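Local atomic coordinates of methionine gamma-lyase (Trichomonas vaginalis, PDB entry 1E5E), a protein that belongs to the Cys/Met metabolism family of pyridoxal-phosphate-dependent enzymes and is built as an assembly of four chains. Residues A89-A92 and T93-I97; L104-D107 and E108-G112; H115-F118 and E119-T123; A226-L229 and Q230-M234. All coordinates share one frame; numbering follows the deposited sequence.

Interaction 1 of 4, residues A89-A92 and T93-I97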
# COMPACT_ATOMS: atom_id res chain seq x y z
N ALA A 89 -1.03 20.54 10.04
CA ALA A 89 0.14 21.35 9.83
C ALA A 89 -0.13 22.75 10.42
O ALA A 89 0.71 23.23 11.18
CB ALA A 89 0.52 21.50 8.37
N ILE A 90 -1.31 23.29 10.12
CA ILE A 90 -1.65 24.60 10.66
C ILE A 90 -1.73 24.57 12.20
O ILE A 90 -1.14 25.42 12.89
CB ILE A 90 -2.96 25.14 10.05
CG1 ILE A 90 -2.76 25.42 8.53
CG2 ILE A 90 -3.36 26.43 10.75
CD1 ILE A 90 -4.07 25.30 7.76
N ALA A 91 -2.42 23.59 12.74
CA ALA A 91 -2.65 23.48 14.16
C ALA A 91 -1.35 23.21 14.89
O ALA A 91 -1.09 23.83 15.93
CB ALA A 91 -3.68 22.37 14.39
N ALA A 92 -0.50 22.31 14.39
CA ALA A 92 0.73 21.97 15.11
C ALA A 92 1.62 23.20 15.18
O ALA A 92 2.34 23.40 16.16
CB ALA A 92 1.48 20.82 14.44
N THR A 93 1.59 23.99 14.11
CA THR A 93 2.36 25.22 14.05
C THR A 93 1.78 26.25 15.03
O THR A 93 2.47 26.68 15.95
CB THR A 93 2.32 25.78 12.61
OG1 THR A 93 2.96 24.81 11.75
CG2 THR A 93 2.96 27.14 12.50
N VAL A 94 0.52 26.66 14.88
CA VAL A 94 0.03 27.69 15.78
C VAL A 94 -0.12 27.18 17.21
O VAL A 94 0.05 28.02 18.10
CB VAL A 94 -1.26 28.40 15.33
CG1 VAL A 94 -1.10 28.96 13.92
CG2 VAL A 94 -2.48 27.51 15.45
N LEU A 95 -0.34 25.90 17.52
CA LEU A 95 -0.46 25.47 18.93
C LEU A 95 0.90 25.35 19.60
O LEU A 95 0.98 25.37 20.84
CB LEU A 95 -1.30 24.23 19.08
CG LEU A 95 -2.77 24.38 18.63
CD1 LEU A 95 -3.44 23.01 18.69
CD2 LEU A 95 -3.53 25.39 19.51
N THR A 96 1.99 25.27 18.84
CA THR A 96 3.31 25.26 19.40
C THR A 96 3.73 26.69 19.78
O THR A 96 4.31 26.92 20.84
CB THR A 96 4.37 24.78 18.38
OG1 THR A 96 4.05 23.41 18.04
CG2 THR A 96 5.80 24.81 18.89
N ILE A 97 3.45 27.62 18.86
CA ILE A 97 3.84 29.01 19.08
C ILE A 97 3.05 29.64 20.23
O ILE A 97 3.65 30.22 21.14
CB ILE A 97 3.69 29.84 17.79
CG1 ILE A 97 4.64 29.30 16.71
CG2 ILE A 97 4.01 31.31 18.01
CD1 ILE A 97 4.21 29.70 15.31

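Interaction 2 of 4, residues L104-D107 and E108-G112. With PPJ (N-(hydroxy{3-hydroxy-2-methyl-5-[(phosphonooxy)methyl]pyridin-4-yl}methyl)norvaline), chain C.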
# COMPACT_ATOMS: atom_id res chain seq x y z
N LEU A 104 -3.23 36.73 17.95
CA LEU A 104 -3.09 36.33 16.59
C LEU A 104 -3.84 37.24 15.62
O LEU A 104 -5.04 37.36 15.75
CB LEU A 104 -3.62 34.89 16.37
CG LEU A 104 -3.42 34.41 14.92
CD1 LEU A 104 -2.86 32.99 14.92
CD2 LEU A 104 -4.75 34.44 14.18
N ILE A 105 -3.12 37.69 14.59
CA ILE A 105 -3.79 38.43 13.52
C ILE A 105 -3.88 37.53 12.28
O ILE A 105 -2.90 36.97 11.79
CB ILE A 105 -3.03 39.71 13.15
CG1 ILE A 105 -2.98 40.66 14.35
CG2 ILE A 105 -3.66 40.41 11.93
CD1 ILE A 105 -1.97 41.80 14.20
N SER A 106 -5.09 37.42 11.74
CA SER A 106 -5.31 36.67 10.53
C SER A 106 -6.10 37.41 9.46
O SER A 106 -6.99 38.22 9.74
CB SER A 106 -6.15 35.43 10.87
OG SER A 106 -6.47 34.72 9.68
N ASP A 107 -5.81 37.03 8.22
CA ASP A 107 -6.60 37.61 7.13
C ASP A 107 -7.96 36.97 7.39
O ASP A 107 -7.99 35.82 7.86
CB ASP A 107 -6.14 37.30 5.74
CG ASP A 107 -6.85 38.15 4.68
OD1 ASP A 107 -7.96 37.75 4.28
OD2 ASP A 107 -6.28 39.19 4.29
N GLU A 108 -9.01 37.72 7.13
CA GLU A 108 -10.35 37.18 7.28
C GLU A 108 -10.73 36.25 6.15
O GLU A 108 -11.74 35.56 6.31
CB GLU A 108 -11.37 38.35 7.28
CG GLU A 108 -11.38 39.15 5.99
CD GLU A 108 -12.37 40.32 5.97
OE1 GLU A 108 -13.53 40.26 6.42
OE2 GLU A 108 -12.01 41.32 5.33
N CYS A 109 -10.06 36.31 4.98
CA CYS A 109 -10.50 35.35 3.95
C CYS A 109 -9.59 34.13 3.98
O CYS A 109 -8.52 34.16 3.33
CB CYS A 109 -10.52 35.94 2.54
SG CYS A 109 -11.30 34.84 1.33
N LEU A 110 -10.01 33.08 4.65
CA LEU A 110 -9.27 31.85 4.78
C LEU A 110 -10.17 30.67 4.39
O LEU A 110 -11.42 30.72 4.33
CB LEU A 110 -8.94 31.58 6.25
CG LEU A 110 -8.26 32.63 7.12
CD1 LEU A 110 -8.08 32.17 8.55
CD2 LEU A 110 -6.90 32.98 6.49
N TYR A 111 -9.44 29.58 4.23
CA TYR A 111 -10.17 28.30 4.13
C TYR A 111 -11.15 28.19 5.29
O TYR A 111 -10.78 28.44 6.43
CB TYR A 111 -9.14 27.17 4.18
CG TYR A 111 -9.78 25.81 4.18
CD1 TYR A 111 -10.79 25.48 3.27
CD2 TYR A 111 -9.38 24.85 5.09
CE1 TYR A 111 -11.36 24.24 3.27
CE2 TYR A 111 -9.93 23.58 5.10
CZ TYR A 111 -10.92 23.29 4.19
OH TYR A 111 -11.45 22.01 4.21
N GLY A 112 -12.35 27.70 5.05
CA GLY A 112 -13.32 27.58 6.12
C GLY A 112 -12.85 26.95 7.42
O GLY A 112 -13.05 27.56 8.49
N1 PPJ C . -5.22 25.10 3.73
C2 PPJ C . -5.86 25.35 2.57
C6 PPJ C . -5.64 24.10 4.56
C2A PPJ C . -5.81 26.57 1.87
C3 PPJ C . -6.84 24.42 2.19
O3 PPJ C . -7.54 24.75 1.14
C4 PPJ C . -7.13 23.27 2.94
C4A PPJ C . -8.16 22.39 2.46
C5 PPJ C . -6.57 23.11 4.21
N PPJ C . -9.17 22.79 1.67
C5A PPJ C . -6.65 21.91 4.99
OP4 PPJ C . -5.90 21.01 4.45
P PPJ C . -6.42 19.53 4.74
OP1 PPJ C . -5.31 18.58 4.09
OP2 PPJ C . -7.82 19.33 4.07
OP3 PPJ C . -6.53 19.23 6.30
CA PPJ C . -10.10 21.96 1.13
CB PPJ C . -10.77 20.92 1.92
C PPJ C . -11.02 22.63 0.27
CG PPJ C . -11.72 21.24 3.02
CD PPJ C . -13.08 21.05 2.53
O PPJ C . -10.92 23.90 0.16
OXT PPJ C . -11.61 22.00 -0.72

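Interaction 3 of 4, residues H115-F118 and E119-T123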
# COMPACT_ATOMS: atom_id res chain seq x y z
N HIS A 115 -10.44 29.13 9.49
CA HIS A 115 -11.18 30.25 10.10
C HIS A 115 -11.90 29.76 11.36
O HIS A 115 -11.78 30.42 12.39
CB HIS A 115 -12.21 30.80 9.09
CG HIS A 115 -12.78 32.14 9.47
ND1 HIS A 115 -13.76 32.30 10.47
CD2 HIS A 115 -12.47 33.36 8.92
CE1 HIS A 115 -14.01 33.60 10.51
NE2 HIS A 115 -13.28 34.24 9.61
N ALA A 116 -12.49 28.57 11.27
CA ALA A 116 -13.14 28.00 12.46
C ALA A 116 -12.16 27.66 13.57
O ALA A 116 -12.35 27.93 14.77
CB ALA A 116 -13.95 26.76 12.09
N LEU A 117 -11.03 27.07 13.22
CA LEU A 117 -9.97 26.74 14.18
C LEU A 117 -9.61 28.02 14.99
O LEU A 117 -9.55 28.07 16.22
CB LEU A 117 -8.70 26.24 13.45
CG LEU A 117 -7.41 26.15 14.25
CD1 LEU A 117 -7.50 25.12 15.39
CD2 LEU A 117 -6.19 25.83 13.38
N PHE A 118 -9.35 29.07 14.22
CA PHE A 118 -8.96 30.37 14.75
C PHE A 118 -10.09 31.01 15.57
O PHE A 118 -9.90 31.46 16.71
CB PHE A 118 -8.44 31.26 13.62
CG PHE A 118 -7.12 31.03 12.93
CD1 PHE A 118 -6.35 29.92 13.24
CD2 PHE A 118 -6.64 31.87 11.93
CE1 PHE A 118 -5.14 29.72 12.62
CE2 PHE A 118 -5.42 31.67 11.26
CZ PHE A 118 -4.68 30.55 11.63
N GLU A 119 -11.32 31.06 15.06
CA GLU A 119 -12.41 31.79 15.68
C GLU A 119 -12.96 31.08 16.91
O GLU A 119 -13.26 31.75 17.88
CB GLU A 119 -13.55 32.04 14.67
CG GLU A 119 -14.69 32.86 15.26
CD GLU A 119 -15.67 33.33 14.21
OE1 GLU A 119 -15.94 32.70 13.17
OE2 GLU A 119 -16.25 34.42 14.41
N HIS A 120 -13.04 29.76 16.86
CA HIS A 120 -13.60 29.00 17.95
C HIS A 120 -12.66 28.25 18.87
O HIS A 120 -12.77 28.37 20.09
CB HIS A 120 -14.68 28.05 17.40
CG HIS A 120 -15.75 28.84 16.69
ND1 HIS A 120 -16.51 29.76 17.39
CD2 HIS A 120 -16.18 28.88 15.41
CE1 HIS A 120 -17.37 30.33 16.57
NE2 HIS A 120 -17.19 29.81 15.37
N ALA A 121 -11.71 27.48 18.36
CA ALA A 121 -10.78 26.72 19.17
C ALA A 121 -9.72 27.54 19.87
O ALA A 121 -9.49 27.44 21.08
CB ALA A 121 -10.13 25.61 18.31
N LEU A 122 -8.99 28.38 19.11
CA LEU A 122 -7.93 29.20 19.70
C LEU A 122 -8.50 30.12 20.79
O LEU A 122 -7.86 30.23 21.83
CB LEU A 122 -7.13 29.97 18.66
CG LEU A 122 -6.21 29.44 17.55
CD1 LEU A 122 -5.35 30.54 16.96
CD2 LEU A 122 -5.36 28.27 18.04
N THR A 123 -9.66 30.70 20.57
CA THR A 123 -10.28 31.58 21.55
C THR A 123 -10.78 30.85 22.78
O THR A 123 -10.67 31.44 23.86
CB THR A 123 -11.40 32.43 20.93
OG1 THR A 123 -12.40 31.59 20.37
CG2 THR A 123 -10.89 33.35 19.81
O HOH W 1 -15.28 30.41 11.91

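Interaction 4 of 4, residues A226-L229 and Q230-M234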
# COMPACT_ATOMS: atom_id res chain seq x y z
N ALA A 226 14.96 25.59 11.27
CA ALA A 226 15.18 24.35 12.03
C ALA A 226 14.81 24.50 13.49
O ALA A 226 14.23 23.59 14.08
CB ALA A 226 16.63 23.92 11.76
N ASP A 227 15.13 25.64 14.11
CA ASP A 227 14.84 25.83 15.53
C ASP A 227 13.35 25.73 15.80
O ASP A 227 12.91 24.93 16.64
CB ASP A 227 15.40 27.20 15.99
CG ASP A 227 15.13 27.56 17.43
OD1 ASP A 227 15.41 28.75 17.80
OD2 ASP A 227 14.69 26.76 18.30
N LEU A 228 12.57 26.59 15.12
CA LEU A 228 11.13 26.56 15.32
C LEU A 228 10.53 25.22 14.93
O LEU A 228 9.69 24.71 15.66
CB LEU A 228 10.41 27.70 14.59
CG LEU A 228 8.88 27.60 14.70
CD1 LEU A 228 8.36 27.86 16.11
CD2 LEU A 228 8.22 28.60 13.74
N LEU A 229 10.93 24.62 13.81
CA LEU A 229 10.33 23.35 13.41
C LEU A 229 10.70 22.21 14.32
O LEU A 229 9.89 21.29 14.52
CB LEU A 229 10.68 23.07 11.95
CG LEU A 229 9.64 23.68 11.00
CD1 LEU A 229 9.59 25.19 11.11
CD2 LEU A 229 9.93 23.25 9.58
N GLN A 230 11.87 22.33 14.96
CA GLN A 230 12.22 21.30 15.96
C GLN A 230 11.27 21.44 17.13
O GLN A 230 10.76 20.46 17.69
CB GLN A 230 13.71 21.41 16.23
CG GLN A 230 14.20 20.70 17.48
CD GLN A 230 14.09 19.20 17.43
OE1 GLN A 230 13.96 18.57 16.38
NE2 GLN A 230 14.15 18.54 18.60
N GLN A 231 10.87 22.67 17.50
CA GLN A 231 9.90 22.81 18.58
C GLN A 231 8.54 22.27 18.14
O GLN A 231 7.80 21.63 18.92
CB GLN A 231 9.79 24.26 19.07
CG GLN A 231 11.04 25.06 19.35
CD GLN A 231 10.77 26.55 19.54
OE1 GLN A 231 11.40 27.44 18.93
NE2 GLN A 231 9.77 26.85 20.37
N ILE A 232 8.12 22.58 16.91
CA ILE A 232 6.83 22.09 16.40
C ILE A 232 6.78 20.56 16.37
O ILE A 232 5.77 19.95 16.74
CB ILE A 232 6.57 22.62 14.96
CG1 ILE A 232 6.34 24.14 15.03
CG2 ILE A 232 5.42 21.89 14.26
CD1 ILE A 232 6.33 24.83 13.67
N ARG A 233 7.88 19.93 16.03
CA ARG A 233 7.94 18.46 15.96
C ARG A 233 7.86 17.87 17.36
O ARG A 233 7.03 17.01 17.63
CB ARG A 233 9.15 18.08 15.11
CG ARG A 233 9.80 16.75 15.22
CD ARG A 233 10.51 16.16 14.03
NE ARG A 233 11.15 17.05 13.05
CZ ARG A 233 10.88 16.82 11.74
NH1 ARG A 233 10.04 15.85 11.43
NH2 ARG A 233 11.39 17.58 10.77
N MET A 234 8.56 18.45 18.34
CA MET A 234 8.60 17.90 19.67
C MET A 234 7.38 18.25 20.50
O MET A 234 7.10 17.53 21.43
CB MET A 234 9.88 18.26 20.41
CG MET A 234 11.06 17.51 19.80
SD MET A 234 10.79 15.86 19.12
CE MET A 234 11.26 14.81 20.48

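Interaction 1 of 4, residues A89-A92 and T93-I97
Helix 86-97 in the fold of this pyridoxal-phosphate-dependent enzyme family carries this contact, a run of i to i+4 bonds in which two threonines fold their hydroxyls back onto the preceding turn. Thr93 OG1 donates to Ala89 O at 2.8 Å, while Thr93 N reaches the same oxygen at 3.2 Å. Both donors are tilted from the carbonyl plane, and they arrive from opposite faces, so one residue grips Ala89 O twice. The torsion explains this: with OG1 anti to the carbonyl carbon (chi1 -63°), the hydroxyl hangs back along the helix. Val94 N meets Ile90 O in a nearly straight bond of 2.9 Å (N-H...O 176°), and Leu95 N meets Ala91 O at 2.7 Å. Apolar contact is slight, Ala91 CB lying 4.4 Å from Leu95 CD1. The side chains of this helix turn outward to other parts of the fold: Ile90 touches the bound PPJ, Ala92 and Thr96 face helix 226-241, and Leu95 packs on Phe125 of the second subunit, whose Lys124 is hydrogen-bonded to Leu95 O. Near the helix end the threonine pattern repeats: Thr96 N is only weakly bonded to Ala92 O, whereas Thr96 OG1 donates to that oxygen at 2.5 Å, nearly in line with its C=O.

Interaction 2 of 4, residues L104-D107 and E108-G112
The ligand pocket in the fold of this pyridoxal-phosphate-dependent enzyme family is approached here by the loop that leaves strand 103-107 and leads to helix 112-124, and a side-chain-to-backbone bond sets its first turn. Asp107 OD1 accepts Cys109 N at 2.6 Å with an N-H...O angle of 166°, closing an Asx turn. The donor arrives on the anti side of the carboxylate, 15° out of its plane. Holding CG anti to the backbone N (chi1 -169°) puts the carboxylate beside the following peptide. The group is also tied elsewhere, OD1 by a salt bridge to Lys162 and OD2 by a hydrogen bond to Thr134, which together would probably favour its charged form. Ser106 OG donates to Asp107 O at 2.6 Å, and the branched end of Leu110 rests against both oxygens: CD1 is 3.2 Å from Ser106 OG, and CG is 3.3 Å from Asp107 O. Beyond Leu110 comes Tyr111, the N-cap residue of the next helix. PPJ N lies 3.0 Å above one face of its ring, offset toward the rim. Arg58 of the second subunit is hydrogen-bonded to Tyr111 OH, and in the model that same oxygen is covalently joined to PPJ CG at 1.4 Å.

Interaction 3 of 4, residues H115-F118 and E119-T123
Glu119, followed outward from CB, lies back along helix 112-124 toward His115, one turn earlier. Its CB is 3.3 Å from His115 O, the acceptor that also takes Glu119 N in a backbone bond of 2.8 Å. CG stands anti to the backbone N (chi1 -177°) and passes over one face of the neighbouring His120 ring, offset toward its rim. The extended chain then carries CD to 4.1 Å from His115 CE1. At the tip, OE1 sits at the edge of the His115 ring, in its plane and 3.4 Å from CE1. The ring and carboxylate planes are turned 75° apart. A water completes the link: it donates to Glu119 OE1 at 2.7 Å and is hydrogen-bonded to His115 ND1, again in the plane of that ring. Glu361 brings a like charge close to OE1, which may raise the affinity of the carboxylate for a proton.

Along another side of the helix, Phe118 and Leu122 run side by side, pointing the same way, with their CD1 atoms 3.9 Å apart. Phe118 also meets Tyr152 edge-to-face. Leu117 CD1 rests 4.0 Å from Ala121 CB, while Leu117 and Ala121 also pack on the second subunit. The backbone widens here: Leu122 N donates to Leu117 O, five residues back, at an N-H...O angle of 165°, whereas the Ala121 N bond to that oxygen is weak. Such an i to i+5 bond marks a pi-type turn, here within the helix of the beta-alpha-beta unit 103-107, 112-124 and 128-132.

Interaction 4 of 4, residues A226-L229 and Q230-M234
Leu228 holds CG anti to its backbone N (chi1 175°), and Ile232 holds CG1 anti to its carbonyl carbon (chi1 -69°); these two settings bring the side chains together one turn apart on helix 226-241. Ile232 CD1 reaches Leu228 CG at 3.9 Å, the two chains crossing at a slant. Leu229 approaches differently, lying alongside Ile232 and pointing the same way, with 4.2 Å between their CD1 atoms. One methyl, Ile232 CD1, therefore meets both leucines. Outside the pair, Leu228 packs on Ile97 and Ile232 on Thr93 and Thr96 of helix 86-97, while Leu229 turns to Ala79 and Val81 of strand 79-83.

The polar side is less firmly fixed. Asp227 OD2 lies 3.4 Å from Gln231 OE1, two acceptors that make no hydrogen bond, with carboxylate and amide planes 39° apart. Gln231 has two deposited conformers, so this approach describes one of them. In that conformer its CG also lies 3.3 Å from Asp227 O. Underneath is a run of i to i+4 bonds: Gln230 N to Ala226 O is 2.8 Å, Ile232 N to Leu228 O is 2.9 Å and in the carbonyl plane, and Arg233 N to Leu229 O is 2.9 Å.

The helix is tied to its surroundings at its start, where Ala226 N is hydrogen-bonded to Glu78, and again about midway, where Arg233 makes a salt bridge with Glu68. The arrangement is that of an amphipathic helix, an apolar Leu228-Leu229-Ile232 face set against helix 86-97 and strand 79-83, outermost in the chain's larger sheet, with Asp227, Gln230 and Gln231 exposed.

Overall arrangement
Along the chain the four contacts come in series, and all are local, each within one helix or at a strand-to-helix turn. Helix 86-97 lies between two other helices: the centre of interaction 1 is about 12 Å from that of interaction 3, on helix 112-124, and about 10 Å from that of interaction 4, on helix 226-241, and it touches both. Interactions 3 and 4 themselves stay about 12 Å apart at their nearest atoms. Interaction 2 leaves strand 103-107 of the seven-stranded mixed sheet and packs against interaction 3, their centres about 10 Å apart. Interactions 1 and 2 both supply residues of the PPJ pocket, and interactions 1, 2 and 3 all touch the second subunit, joining pocket and subunit interface.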